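Local coordinates for protein citrate lyase, subunit 1 (Methanosaeta concilii, PDB 6HXI) that probably makes acetyl-CoA and oxaloacetate from citrate, coenzyme A and ATP, as part of an ATP citrate lyase that binds coenzyme A, at residues S191-A196 against Y225-R230. Sequence-based numbering, arbitrary orientation.
Sequences SDTGFA and YWQKKR
Thr193 OG1 is held by two hydrogen bonds. Arg230 NH1 donates one to it at 2.7 Å, with a bent N-H...O angle of 138°. This leaves the hydroxyl to donate its own hydrogen bond to the carbonyl O of Phe189, one turn back in the helix. OG1 lies at the edge of the guanidinium, almost in its plane. The arginine chain runs extended from CG to NE and crosses the threonine side chain at about a right angle. Thr193 CG2 rests against this chain, 3.7 Å from Arg230 CD. A chi1 of -34°, well short of a staggered position, sets OG1 beside the backbone N of Thr193 and CG2 roughly anti to it. Arg230 NH2 hydrogen-bonds to Tyr22 OH, so the guanidinium is tied at two of its nitrogens.

A second bond joins the end of the helix to the loop. Gln227 NE2 donates to Asp192 O at 2.8 Å, and the N-H...O angle is a fairly straight 161°. The oxygen lies close to the amide plane of Gln227, whereas NE2 sits above the carbonyl plane. A bend at chi2 turns the amide back toward the helix end. Gln227 OE1 packs 3.5 Å from Thr193 CA.

Thr193 and Gly194 make the corner between helix 173-192 and strand 195-206 of the ATP-grasp region. Gly194 has a positive phi, which favours glycine and helps the chain turn from helix into strand. The loop following strand 209-220 packs against this corner, where Trp231 NE1 adds a hydrogen bond to Thr193 O and Tyr18 of helix 8-18 touches Arg230.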
ATOM      1  N   SER C 191     -22.047 -59.433  -0.374  1.00 47.32           N
ATOM      2  CA  SER C 191     -21.600 -58.415  -1.318  1.00 47.60           C
ATOM      3  C   SER C 191     -21.586 -56.993  -0.787  1.00 53.66           C
ATOM      4  O   SER C 191     -20.687 -56.232  -1.134  1.00 53.78           O
ATOM      5  CB  SER C 191     -22.444 -58.478  -2.585  1.00 51.33           C
ATOM      6  OG  SER C 191     -21.829 -59.378  -3.489  1.00 67.02           O
ATOM      7  N   ASP C 192     -22.598 -56.612  -0.002  1.00 52.00           N
ATOM      8  CA  ASP C 192     -22.707 -55.255   0.520  1.00 52.69           C
ATOM      9  C   ASP C 192     -22.051 -55.044   1.879  1.00 53.50           C
ATOM     10  O   ASP C 192     -21.755 -53.886   2.216  1.00 53.39           O
ATOM     11  CB  ASP C 192     -24.177 -54.805   0.557  1.00 57.66           C
ATOM     12  CG  ASP C 192     -24.922 -54.824  -0.774  1.00 69.30           C
ATOM     13  OD1 ASP C 192     -24.252 -54.779  -1.836  1.00 71.65           O
ATOM     14  OD2 ASP C 192     -26.176 -54.846  -0.750  1.00 70.90           O
ATOM     15  N   THR C 193     -21.795 -56.137   2.645  1.00 46.76           N
ATOM     16  CA  THR C 193     -21.217 -56.037   3.990  1.00 46.08           C
ATOM     17  C   THR C 193     -19.697 -56.391   4.042  1.00 47.90           C
ATOM     18  O   THR C 193     -19.117 -56.425   5.131  1.00 48.96           O
ATOM     19  CB  THR C 193     -22.068 -56.828   4.993  1.00 50.66           C
ATOM     20  OG1 THR C 193     -23.426 -56.724   4.587  1.00 52.22           O
ATOM     21  CG2 THR C 193     -21.961 -56.294   6.423  1.00 48.79           C
ATOM     22  N   GLY C 194     -19.066 -56.570   2.884  1.00 41.60           N
ATOM     23  CA  GLY C 194     -17.624 -56.786   2.786  1.00 40.37           C
ATOM     24  C   GLY C 194     -17.064 -58.077   3.340  1.00 44.10           C
ATOM     25  O   GLY C 194     -15.971 -58.092   3.911  1.00 41.87           O
ATOM     26  N   PHE C 195     -17.803 -59.171   3.145  1.00 42.70           N
ATOM     27  CA  PHE C 195     -17.394 -60.498   3.574  1.00 43.70           C
ATOM     28  C   PHE C 195     -16.449 -61.088   2.562  1.00 48.07           C
ATOM     29  O   PHE C 195     -16.548 -60.789   1.373  1.00 48.43           O
ATOM     30  CB  PHE C 195     -18.613 -61.427   3.725  1.00 46.07           C
ATOM     31  CG  PHE C 195     -19.404 -61.239   4.993  1.00 48.58           C
ATOM     32  CD1 PHE C 195     -20.431 -60.302   5.058  1.00 52.55           C
ATOM     33  CD2 PHE C 195     -19.127 -61.999   6.119  1.00 52.07           C
ATOM     34  CE1 PHE C 195     -21.160 -60.126   6.234  1.00 55.38           C
ATOM     35  CE2 PHE C 195     -19.845 -61.809   7.297  1.00 57.06           C
ATOM     36  CZ  PHE C 195     -20.862 -60.877   7.344  1.00 55.84           C
ATOM     37  N   ALA C 196     -15.539 -61.929   3.032  1.00 43.34           N
ATOM     38  CA  ALA C 196     -14.598 -62.647   2.192  1.00 43.34           C
ATOM     39  C   ALA C 196     -14.992 -64.152   2.225  1.00 47.97           C
ATOM     40  O   ALA C 196     -14.601 -64.924   1.353  1.00 46.74           O
ATOM     41  CB  ALA C 196     -13.183 -62.448   2.722  1.00 44.68           C
ATOM     42  N   TYR C 225     -13.437 -48.799   5.613  1.00 41.60           N
ATOM     43  CA  TYR C 225     -13.819 -47.434   5.227  1.00 41.62           C
ATOM     44  C   TYR C 225     -15.257 -47.338   4.676  1.00 47.11           C
ATOM     45  O   TYR C 225     -15.926 -46.324   4.864  1.00 48.68           O
ATOM     46  CB  TYR C 225     -12.771 -46.851   4.252  1.00 40.37           C
ATOM     47  CG  TYR C 225     -13.107 -45.498   3.643  1.00 41.06           C
ATOM     48  CD1 TYR C 225     -12.879 -44.318   4.342  1.00 44.15           C
ATOM     49  CD2 TYR C 225     -13.591 -45.398   2.341  1.00 41.21           C
ATOM     50  CE1 TYR C 225     -13.208 -43.071   3.793  1.00 44.68           C
ATOM     51  CE2 TYR C 225     -13.937 -44.162   1.785  1.00 42.35           C
ATOM     52  CZ  TYR C 225     -13.722 -42.998   2.505  1.00 50.95           C
ATOM     53  OH  TYR C 225     -13.975 -41.773   1.912  1.00 52.18           O
ATOM     54  N   TRP C 226     -15.712 -48.386   3.996  1.00 43.64           N
ATOM     55  CA  TRP C 226     -17.037 -48.472   3.383  1.00 44.10           C
ATOM     56  C   TRP C 226     -18.053 -49.130   4.292  1.00 48.11           C
ATOM     57  O   TRP C 226     -19.235 -49.118   3.945  1.00 48.34           O
ATOM     58  CB  TRP C 226     -16.965 -49.260   2.054  1.00 41.56           C
ATOM     59  CG  TRP C 226     -16.214 -48.528   0.984  1.00 41.88           C
ATOM     60  CD1 TRP C 226     -16.715 -47.602   0.121  1.00 45.82           C
ATOM     61  CD2 TRP C 226     -14.817 -48.624   0.712  1.00 40.34           C
ATOM     62  NE1 TRP C 226     -15.712 -47.111  -0.679  1.00 45.81           N
ATOM     63  CE2 TRP C 226     -14.532 -47.721  -0.337  1.00 45.50           C
ATOM     64  CE3 TRP C 226     -13.761 -49.361   1.273  1.00 40.35           C
ATOM     65  CZ2 TRP C 226     -13.239 -47.549  -0.847  1.00 43.52           C
ATOM     66  CZ3 TRP C 226     -12.472 -49.166   0.784  1.00 40.86           C
ATOM     67  CH2 TRP C 226     -12.230 -48.293  -0.279  1.00 41.77           C
ATOM     68  N   GLN C 227     -17.606 -49.691   5.456  1.00 44.24           N
ATOM     69  CA  GLN C 227     -18.472 -50.433   6.385  1.00 44.58           C
ATOM     70  C   GLN C 227     -18.571 -49.862   7.791  1.00 53.38           C
ATOM     71  O   GLN C 227     -18.838 -50.618   8.722  1.00 53.39           O
ATOM     72  CB  GLN C 227     -18.021 -51.908   6.458  1.00 44.66           C
ATOM     73  CG  GLN C 227     -17.953 -52.662   5.112  1.00 46.86           C
ATOM     74  CD  GLN C 227     -19.282 -52.849   4.437  1.00 56.68           C
ATOM     75  OE1 GLN C 227     -20.343 -52.795   5.063  1.00 53.50           O
ATOM     76  NE2 GLN C 227     -19.241 -53.115   3.140  1.00 45.17           N
ATOM     77  N   LYS C 228     -18.402 -48.535   7.954  1.00 54.32           N
ATOM     78  CA  LYS C 228     -18.397 -47.878   9.267  1.00 56.78           C
ATOM     79  C   LYS C 228     -19.685 -48.056  10.057  1.00 62.22           C
ATOM     80  O   LYS C 228     -19.618 -48.147  11.279  1.00 63.91           O
ATOM     81  CB  LYS C 228     -18.016 -46.397   9.162  1.00 61.47           C
ATOM     82  CG  LYS C 228     -16.556 -46.167   8.747  1.00 75.27           C
ATOM     83  CD  LYS C 228     -16.225 -44.675   8.673  1.00 85.60           C
ATOM     84  CE  LYS C 228     -15.061 -44.391   7.757  1.00 89.11           C
ATOM     85  NZ  LYS C 228     -14.510 -43.022   7.959  1.00101.00           N
ATOM     86  N   LYS C 229     -20.840 -48.136   9.372  1.00 63.04           N
ATOM     87  CA  LYS C 229     -22.127 -48.313  10.044  1.00 63.29           C
ATOM     88  C   LYS C 229     -22.477 -49.793  10.281  1.00 65.72           C
ATOM     89  O   LYS C 229     -22.964 -50.124  11.364  1.00 66.22           O
ATOM     90  CB  LYS C 229     -23.266 -47.553   9.336  1.00 66.93           C
ATOM     91  CG  LYS C 229     -23.392 -47.793   7.841  1.00 93.49           C
ATOM     92  CD  LYS C 229     -24.705 -47.214   7.298  1.00111.76           C
ATOM     93  CE  LYS C 229     -25.016 -47.728   5.910  1.00127.26           C
ATOM     94  NZ  LYS C 229     -26.442 -47.525   5.543  1.00137.37           N
ATOM     95  N   ARG C 230     -22.214 -50.680   9.295  1.00 59.28           N
ATOM     96  CA  ARG C 230     -22.539 -52.098   9.449  1.00 57.12           C
ATOM     97  C   ARG C 230     -21.604 -52.808  10.440  1.00 59.78           C
ATOM     98  O   ARG C 230     -22.083 -53.621  11.225  1.00 61.33           O
ATOM     99  CB  ARG C 230     -22.617 -52.817   8.095  1.00 53.50           C
ATOM    100  CG  ARG C 230     -23.800 -52.356   7.250  1.00 59.86           C
ATOM    101  CD  ARG C 230     -24.010 -53.205   6.004  1.00 62.95           C
ATOM    102  NE  ARG C 230     -25.250 -52.860   5.301  1.00 62.36           N
ATOM    103  CZ  ARG C 230     -25.852 -53.636   4.404  1.00 72.73           C
ATOM    104  NH1 ARG C 230     -25.342 -54.822   4.089  1.00 55.96           N
ATOM    105  NH2 ARG C 230     -26.979 -53.243   3.830  1.00 56.93           N
TER